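Local atomic coordinates of catalase A (Saccharomyces cerevisiae, PDB entry 1A4E), a protein that catalyses the breakdown of hydrogen peroxide to water and oxygen with a heme cofactor, probably protecting yeast from peroxide made by peroxisomal oxidases. Residues K86-L91 / T115-E120; F63-V68 / V300-P305; E67-I72 / L293-K298. One frame throughout, in Å; residues are numbered along the deposited sequence.

Interaction 1: residues K86-L91 / T115-E120; sequences KRTKCL and TKFYTE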
# COMPACT_ATOMS: atom_id res chain seq x y z
N LYS B 86 27.17 -31.51 9.24
CA LYS B 86 26.20 -30.98 8.29
C LYS B 86 26.06 -29.48 8.44
O LYS B 86 25.84 -28.94 9.52
CB LYS B 86 24.87 -31.66 8.54
CG LYS B 86 23.74 -31.26 7.62
CD LYS B 86 22.61 -32.24 7.84
CE LYS B 86 21.51 -31.95 6.85
NZ LYS B 86 20.64 -33.10 6.77
N ARG B 87 26.26 -28.80 7.30
CA ARG B 87 26.13 -27.36 7.24
C ARG B 87 24.82 -26.93 6.61
O ARG B 87 24.29 -27.55 5.70
CB ARG B 87 27.25 -26.75 6.45
CG ARG B 87 28.59 -26.91 7.15
CD ARG B 87 29.65 -26.25 6.30
NE ARG B 87 30.93 -26.39 6.95
CZ ARG B 87 31.96 -25.60 6.66
NH1 ARG B 87 31.87 -24.63 5.75
NH2 ARG B 87 33.10 -25.76 7.34
N THR B 88 24.30 -25.84 7.16
CA THR B 88 23.06 -25.23 6.69
C THR B 88 23.37 -23.76 6.55
O THR B 88 23.87 -23.14 7.49
CB THR B 88 21.95 -25.46 7.73
OG1 THR B 88 21.72 -26.86 7.72
CG2 THR B 88 20.67 -24.70 7.45
N LYS B 89 23.11 -23.17 5.38
CA LYS B 89 23.38 -21.76 5.17
C LYS B 89 22.43 -20.91 6.02
O LYS B 89 21.29 -21.30 6.30
CB LYS B 89 23.21 -21.44 3.68
CG LYS B 89 23.60 -20.00 3.35
CD LYS B 89 23.26 -19.61 1.93
CE LYS B 89 23.28 -18.09 1.81
NZ LYS B 89 22.98 -17.67 0.46
N CYS B 90 22.92 -19.76 6.50
CA CYS B 90 22.08 -18.88 7.28
C CYS B 90 22.33 -17.41 7.00
O CYS B 90 23.30 -17.02 6.34
CB CYS B 90 22.30 -19.18 8.76
SG CYS B 90 23.91 -18.67 9.42
N LEU B 91 21.40 -16.57 7.48
CA LEU B 91 21.50 -15.12 7.41
C LEU B 91 21.18 -14.59 8.80
O LEU B 91 20.17 -14.95 9.38
CB LEU B 91 20.48 -14.54 6.41
CG LEU B 91 20.15 -13.03 6.48
CD1 LEU B 91 21.34 -12.16 6.09
CD2 LEU B 91 19.00 -12.76 5.54
N THR B 115 18.39 -15.22 13.30
CA THR B 115 19.07 -16.03 12.30
C THR B 115 18.05 -16.86 11.51
O THR B 115 17.13 -17.45 12.07
CB THR B 115 20.11 -16.95 12.99
OG1 THR B 115 20.97 -16.10 13.73
CG2 THR B 115 20.97 -17.74 12.03
N LYS B 116 18.21 -16.84 10.19
CA LYS B 116 17.38 -17.58 9.26
C LYS B 116 18.22 -18.72 8.71
O LYS B 116 19.30 -18.49 8.18
CB LYS B 116 16.95 -16.69 8.11
CG LYS B 116 16.10 -17.40 7.06
CD LYS B 116 15.67 -16.45 5.95
CE LYS B 116 14.87 -15.29 6.52
NZ LYS B 116 13.64 -15.79 7.11
N PHE B 117 17.73 -19.95 8.83
CA PHE B 117 18.44 -21.13 8.38
C PHE B 117 17.66 -21.67 7.20
O PHE B 117 16.45 -21.87 7.27
CB PHE B 117 18.48 -22.20 9.47
CG PHE B 117 19.16 -21.78 10.76
CD1 PHE B 117 20.55 -21.84 10.87
CD2 PHE B 117 18.38 -21.34 11.84
CE1 PHE B 117 21.17 -21.47 12.06
CE2 PHE B 117 19.01 -20.98 13.03
CZ PHE B 117 20.40 -21.04 13.14
N TYR B 118 18.37 -21.92 6.11
CA TYR B 118 17.76 -22.43 4.89
C TYR B 118 17.88 -23.94 4.92
O TYR B 118 18.80 -24.50 4.31
CB TYR B 118 18.49 -21.86 3.68
CG TYR B 118 18.44 -20.34 3.61
CD1 TYR B 118 17.29 -19.69 3.16
CD2 TYR B 118 19.55 -19.60 4.01
CE1 TYR B 118 17.26 -18.29 3.11
CE2 TYR B 118 19.53 -18.21 3.96
CZ TYR B 118 18.38 -17.57 3.51
OH TYR B 118 18.35 -16.20 3.45
N THR B 119 16.98 -24.60 5.64
CA THR B 119 17.06 -26.05 5.75
C THR B 119 16.26 -26.79 4.67
O THR B 119 15.44 -26.20 3.96
CB THR B 119 16.59 -26.51 7.18
OG1 THR B 119 15.20 -26.76 7.10
CG2 THR B 119 16.85 -25.49 8.27
N GLU B 120 16.46 -28.11 4.57
CA GLU B 120 15.76 -28.96 3.61
C GLU B 120 14.29 -29.14 3.95
O GLU B 120 13.55 -29.75 3.17
CB GLU B 120 16.37 -30.33 3.55
CG GLU B 120 17.87 -30.32 3.40
CD GLU B 120 18.50 -31.54 4.03
OE1 GLU B 120 18.25 -31.81 5.21
OE2 GLU B 120 19.26 -32.23 3.33
O HOH W 1 21.50 -24.77 3.25
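Tyr118 runs its ring alongside the strand carrying Lys89 and Leu91. Its CD2 comes within 3.3 Å of Lys89 O, while the phenol oxygen OH ends 4.0 Å from Leu91 CB. The ring is put there by chi1 of -60°, which sets CG anti to the carbonyl carbon. One ring face is covered near its rim by CG of Lys116, and the N of Cys90 approaches the ring at its edge. Lys89 O is also gripped by the main chain of the same tyrosine: Tyr118 N donates to it over 3.0 Å, nearly straight at 174°. At the far end the phenol OH bonds to Val358 O, so the tyrosine is held at its backbone N and at its phenol oxygen.

Leu91 pairs with Lys116 as an antiparallel hydrogen-bonded pair, with Leu91 N to Lys116 O at 2.9 Å and Lys116 N to Leu91 O at 2.8 Å. Next to it Cys90 and Phe117 form a non-hydrogen-bonded pair, in which Cys90 CB touches the CD1 side of the phenylalanine ring.

Toward Thr88 the strands draw apart, and a water accepts from Lys89 N and donates to Tyr118 O. The methyl of Thr88 turns into this wider part: CG2 lies 3.7 Å from Tyr118 O and also reaches Phe117 CB and Thr119 CG2. Beyond the strand ends, extended Lys86 and Glu120 approach from opposite directions and form a salt bridge, NZ lying 3.1 Å from OE1 on its syn side and 31° out of the carboxylate plane; NZ also bonds to Ala79 O and Ser82 OG. The pairing joins strands 87-95 and 112-119, adjacent members of the antiparallel beta-barrel characteristic of heme catalases.

Interaction 2: residues F63-V68 / V300-P305; sequences FGYFEV and VLNENP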
# COMPACT_ATOMS: atom_id res chain seq x y z
N PHE B 63 25.77 -13.12 6.04
CA PHE B 63 25.51 -14.52 5.74
C PHE B 63 26.62 -15.38 6.32
O PHE B 63 27.72 -14.91 6.57
CB PHE B 63 25.45 -14.78 4.23
CG PHE B 63 24.30 -14.08 3.52
CD1 PHE B 63 23.04 -14.68 3.48
CD2 PHE B 63 24.51 -12.83 2.92
CE1 PHE B 63 21.98 -14.03 2.84
CE2 PHE B 63 23.45 -12.19 2.28
CZ PHE B 63 22.19 -12.79 2.23
N GLY B 64 26.30 -16.66 6.52
CA GLY B 64 27.25 -17.63 7.03
C GLY B 64 26.66 -19.02 7.01
O GLY B 64 25.90 -19.36 6.11
N TYR B 65 27.02 -19.83 8.00
CA TYR B 65 26.48 -21.18 8.10
C TYR B 65 26.44 -21.67 9.54
O TYR B 65 27.13 -21.15 10.43
CB TYR B 65 27.32 -22.18 7.28
CG TYR B 65 28.79 -22.31 7.69
CD1 TYR B 65 29.76 -21.47 7.14
CD2 TYR B 65 29.16 -23.27 8.64
CE1 TYR B 65 31.09 -21.58 7.53
CE2 TYR B 65 30.49 -23.39 9.04
CZ TYR B 65 31.44 -22.54 8.48
OH TYR B 65 32.75 -22.65 8.88
N PHE B 66 25.59 -22.67 9.75
CA PHE B 66 25.50 -23.40 10.99
C PHE B 66 26.12 -24.76 10.68
O PHE B 66 25.83 -25.35 9.64
CB PHE B 66 24.05 -23.58 11.43
CG PHE B 66 23.88 -24.51 12.62
CD1 PHE B 66 24.12 -24.05 13.92
CD2 PHE B 66 23.50 -25.84 12.42
CE1 PHE B 66 23.98 -24.92 15.01
CE2 PHE B 66 23.36 -26.71 13.51
CZ PHE B 66 23.60 -26.25 14.80
N GLU B 67 26.97 -25.27 11.57
CA GLU B 67 27.56 -26.59 11.42
C GLU B 67 27.23 -27.42 12.65
O GLU B 67 27.41 -26.95 13.77
CB GLU B 67 29.07 -26.48 11.28
CG GLU B 67 29.70 -27.80 10.85
CD GLU B 67 31.21 -27.78 10.73
OE1 GLU B 67 31.74 -26.98 9.96
OE2 GLU B 67 31.87 -28.56 11.41
N VAL B 68 26.72 -28.64 12.49
CA VAL B 68 26.46 -29.53 13.62
C VAL B 68 27.80 -30.10 14.09
O VAL B 68 28.60 -30.56 13.28
CB VAL B 68 25.55 -30.71 13.20
CG1 VAL B 68 25.27 -31.61 14.39
CG2 VAL B 68 24.24 -30.17 12.65
N VAL B 300 29.00 -19.59 12.08
CA VAL B 300 30.11 -18.76 11.61
C VAL B 300 29.52 -17.77 10.61
O VAL B 300 28.73 -18.15 9.74
CB VAL B 300 31.19 -19.62 10.89
CG1 VAL B 300 32.37 -18.73 10.49
CG2 VAL B 300 31.68 -20.72 11.80
N LEU B 301 29.82 -16.48 10.72
CA LEU B 301 29.37 -15.51 9.73
C LEU B 301 30.60 -15.12 8.92
O LEU B 301 31.55 -14.51 9.41
CB LEU B 301 28.77 -14.29 10.43
CG LEU B 301 27.52 -14.50 11.28
CD1 LEU B 301 27.10 -13.17 11.85
CD2 LEU B 301 26.38 -15.09 10.46
N ASN B 302 30.58 -15.50 7.64
CA ASN B 302 31.74 -15.34 6.78
C ASN B 302 31.51 -14.64 5.45
O ASN B 302 32.39 -14.67 4.58
CB ASN B 302 32.33 -16.73 6.54
CG ASN B 302 31.43 -17.69 5.77
OD1 ASN B 302 30.26 -17.44 5.46
ND2 ASN B 302 31.99 -18.85 5.43
N GLU B 303 30.35 -14.00 5.27
CA GLU B 303 30.01 -13.36 4.02
C GLU B 303 29.17 -12.11 4.21
O GLU B 303 28.12 -12.13 4.84
CB GLU B 303 29.26 -14.35 3.14
CG GLU B 303 29.10 -13.90 1.70
CD GLU B 303 28.11 -14.74 0.89
OE1 GLU B 303 28.17 -15.96 0.94
OE2 GLU B 303 27.26 -14.15 0.22
N ASN B 304 29.66 -11.00 3.68
CA ASN B 304 28.92 -9.76 3.69
C ASN B 304 27.84 -9.72 2.61
O ASN B 304 28.01 -10.31 1.54
CB ASN B 304 29.89 -8.61 3.48
CG ASN B 304 30.63 -8.24 4.75
OD1 ASN B 304 30.08 -8.20 5.85
ND2 ASN B 304 31.92 -7.94 4.61
N PRO B 305 26.68 -9.08 2.84
CA PRO B 305 25.67 -8.81 1.81
C PRO B 305 26.24 -7.98 0.67
O PRO B 305 27.16 -7.19 0.88
CB PRO B 305 24.55 -8.10 2.55
CG PRO B 305 24.71 -8.61 3.97
CD PRO B 305 26.22 -8.58 4.13
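The Tyr65 ring is packed on both faces: Val300 CB lies over one, 4.1 Å from the ring centroid in a CH-pi contact, and Arg87 makes a cation-pi contact on the opposite one. Asn302 ND2 comes in the ring plane to the edge, 3.6 Å from Tyr65 CE1, its amide turned 66° from the ring. The Phe63 ring likewise has Pro305 CA at its edge, and Glu303 reaches it obliquely through OE2. These side chains flank a classic beta bulge in the antiparallel pairing of strands 59-68 and 294-303, where Asn302 and Glu303 together sit opposite the single residue Phe63.

The bulge gives Phe63 O two donors. Glu303 N bonds to it at 3.1 Å from above the carbonyl plane, 36° out, and Asn302 N adds a weak bond; Phe63 N returns a bond of 2.8 Å to Glu303 O. Regular pairing continues at Tyr65 and Val300, whose N and O atoms bond reciprocally. Pro305 lies against helix 308-313 and its O accepts from Gln154 NE2 of a neighbouring subunit. Between the two pairs, Gly64 CA makes a CA-H...O contact of 3.1 Å with Val300 O, and with this backbone a CB would collide with that oxygen.

Interaction 3: residues E67-I72 / L293-K298; sequences EVTDDI and LRRVGK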
# COMPACT_ATOMS: atom_id res chain seq x y z
N GLU B 67 26.97 -25.27 11.57
CA GLU B 67 27.56 -26.59 11.42
C GLU B 67 27.23 -27.42 12.65
O GLU B 67 27.41 -26.95 13.77
CB GLU B 67 29.07 -26.48 11.28
CG GLU B 67 29.70 -27.80 10.85
CD GLU B 67 31.21 -27.78 10.73
OE1 GLU B 67 31.74 -26.98 9.96
OE2 GLU B 67 31.87 -28.56 11.41
N VAL B 68 26.72 -28.64 12.49
CA VAL B 68 26.46 -29.53 13.62
C VAL B 68 27.80 -30.10 14.09
O VAL B 68 28.60 -30.56 13.28
CB VAL B 68 25.55 -30.71 13.20
CG1 VAL B 68 25.27 -31.61 14.39
CG2 VAL B 68 24.24 -30.17 12.65
N THR B 69 28.10 -30.02 15.39
CA THR B 69 29.34 -30.60 15.89
C THR B 69 29.09 -31.70 16.91
O THR B 69 29.98 -32.50 17.21
CB THR B 69 30.24 -29.49 16.52
OG1 THR B 69 29.52 -28.84 17.56
CG2 THR B 69 30.66 -28.48 15.46
N ASP B 70 27.87 -31.79 17.45
CA ASP B 70 27.53 -32.81 18.42
C ASP B 70 26.15 -33.38 18.16
O ASP B 70 25.25 -32.71 17.66
CB ASP B 70 27.54 -32.26 19.84
CG ASP B 70 28.87 -31.68 20.28
OD1 ASP B 70 29.12 -30.53 19.95
OD2 ASP B 70 29.65 -32.37 20.94
N ASP B 71 25.99 -34.65 18.54
CA ASP B 71 24.73 -35.32 18.36
C ASP B 71 23.67 -34.88 19.36
O ASP B 71 23.91 -34.90 20.57
CB ASP B 71 24.93 -36.83 18.48
CG ASP B 71 23.67 -37.61 18.16
OD1 ASP B 71 23.10 -37.37 17.10
OD2 ASP B 71 23.24 -38.43 18.96
N ILE B 72 22.54 -34.39 18.84
CA ILE B 72 21.37 -34.08 19.64
C ILE B 72 20.15 -34.70 18.96
O ILE B 72 19.03 -34.26 19.19
CB ILE B 72 21.06 -32.55 19.82
CG1 ILE B 72 20.94 -31.81 18.49
CG2 ILE B 72 22.15 -31.97 20.72
CD1 ILE B 72 20.14 -30.51 18.69
N LEU B 293 24.61 -26.78 30.11
CA LEU B 293 24.60 -26.48 28.69
C LEU B 293 25.14 -27.67 27.92
O LEU B 293 26.25 -28.14 28.16
CB LEU B 293 25.46 -25.25 28.39
CG LEU B 293 25.07 -23.92 29.04
CD1 LEU B 293 25.90 -22.80 28.43
CD2 LEU B 293 23.60 -23.63 28.80
N ARG B 294 24.30 -28.22 27.05
CA ARG B 294 24.68 -29.33 26.19
C ARG B 294 25.05 -28.74 24.83
O ARG B 294 24.30 -27.91 24.31
CB ARG B 294 23.49 -30.27 26.10
CG ARG B 294 23.75 -31.43 25.17
CD ARG B 294 22.60 -32.41 25.19
NE ARG B 294 22.85 -33.41 24.17
CZ ARG B 294 22.07 -34.46 24.02
NH1 ARG B 294 21.01 -34.67 24.80
NH2 ARG B 294 22.34 -35.34 23.06
N ARG B 295 26.17 -29.13 24.21
CA ARG B 295 26.59 -28.53 22.96
C ARG B 295 25.92 -29.10 21.71
O ARG B 295 25.68 -30.30 21.59
CB ARG B 295 28.11 -28.63 22.86
CG ARG B 295 28.74 -27.83 21.72
CD ARG B 295 30.23 -27.60 21.88
NE ARG B 295 30.90 -28.78 22.41
CZ ARG B 295 31.58 -29.63 21.65
NH1 ARG B 295 31.72 -29.46 20.34
NH2 ARG B 295 32.09 -30.71 22.22
N VAL B 296 25.60 -28.20 20.77
CA VAL B 296 24.93 -28.56 19.53
C VAL B 296 25.81 -28.31 18.31
O VAL B 296 26.05 -29.24 17.53
CB VAL B 296 23.62 -27.75 19.38
CG1 VAL B 296 22.87 -28.23 18.13
CG2 VAL B 296 22.74 -27.93 20.60
N GLY B 297 26.28 -27.08 18.11
CA GLY B 297 27.07 -26.77 16.93
C GLY B 297 27.62 -25.36 16.88
O GLY B 297 27.79 -24.74 17.92
N LYS B 298 27.88 -24.83 15.68
CA LYS B 298 28.49 -23.51 15.50
C LYS B 298 27.76 -22.64 14.50
O LYS B 298 27.21 -23.14 13.53
CB LYS B 298 29.91 -23.56 14.96
CG LYS B 298 30.87 -24.57 15.54
CD LYS B 298 32.21 -23.92 15.89
CE LYS B 298 32.07 -22.93 17.04
NZ LYS B 298 33.32 -22.79 17.76
O HOH W 2 25.50 -32.84 22.42
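Asp70 and Arg295 are brought together by two torsions: chi1 of -59° sets Asp70 CG anti to its carbonyl carbon, and chi3 of 40° turns the Arg295 guanidinium so that one of its faces lies under the Asp70 carboxylate. The contact lies where strand 59-68 leaves strand 294-303, at a classic beta bulge of the catalase barrel in which two residues, Val296 and Gly297, are set against one, Val262. The carboxylate and guanidinium stand almost perpendicular, 87° apart. Asp70 OD1 is 2.8 Å from Arg295 NH1, a salt bridge held by charge alone, no N-H pointing at the oxygen. Thr69 OG1 donates to the same OD1 from its anti side, over 3.0 Å. An alanine in place of Asp70 removes the carboxylate, which would probably leave Arg295 without its facing charge and Thr69 OG1 without this acceptor, and let the guanidinium turn more readily.

Glu67 and Lys298 exchange two backbone bonds, Val68 faces Gly297 as a non-hydrogen-bonded pair, and the 67-72 segment then leaves the strand. The turn is fastened at Val296 O, which accepts from Thr69 N in the carbonyl plane, on a lone pair, and from Asp70 N above that plane, each at 3.1 Å.

Past the turn, Ile72 crosses Val296 at about a right angle, CD1 lying 3.6 Å from Val296 CG1. Extended Arg294 donates from NH2 to Asp71 O at 3.0 Å and also forms a salt bridge with Asp74. A water links this corner, accepting from Arg294 NE and donating to Asp71 O and, over 2.7 Å, to Arg295 O.

In the fold
Strand 59-68 is the common element: it pairs with strand 87-95, which interaction 1 joins to strand 112-119, and with strand 294-303 in interactions 2 and 3. The centres of interactions 1 and 2 lie about 9 Å apart, those of 2 and 3 about 16 Å. Along the chain, interaction 1 is nested inside the long loops closed by the other two, more than 200 residues each. Thr88 O to Phe66 N, at 2.9 Å, is a probable hydrogen bond linking interactions 1 and 2, and Arg87 salt-bridges Glu67. Early and late segments thus meet in one antiparallel beta-barrel, with side chains of interactions 1 and 2 about 9 and 12 Å from a bound heme.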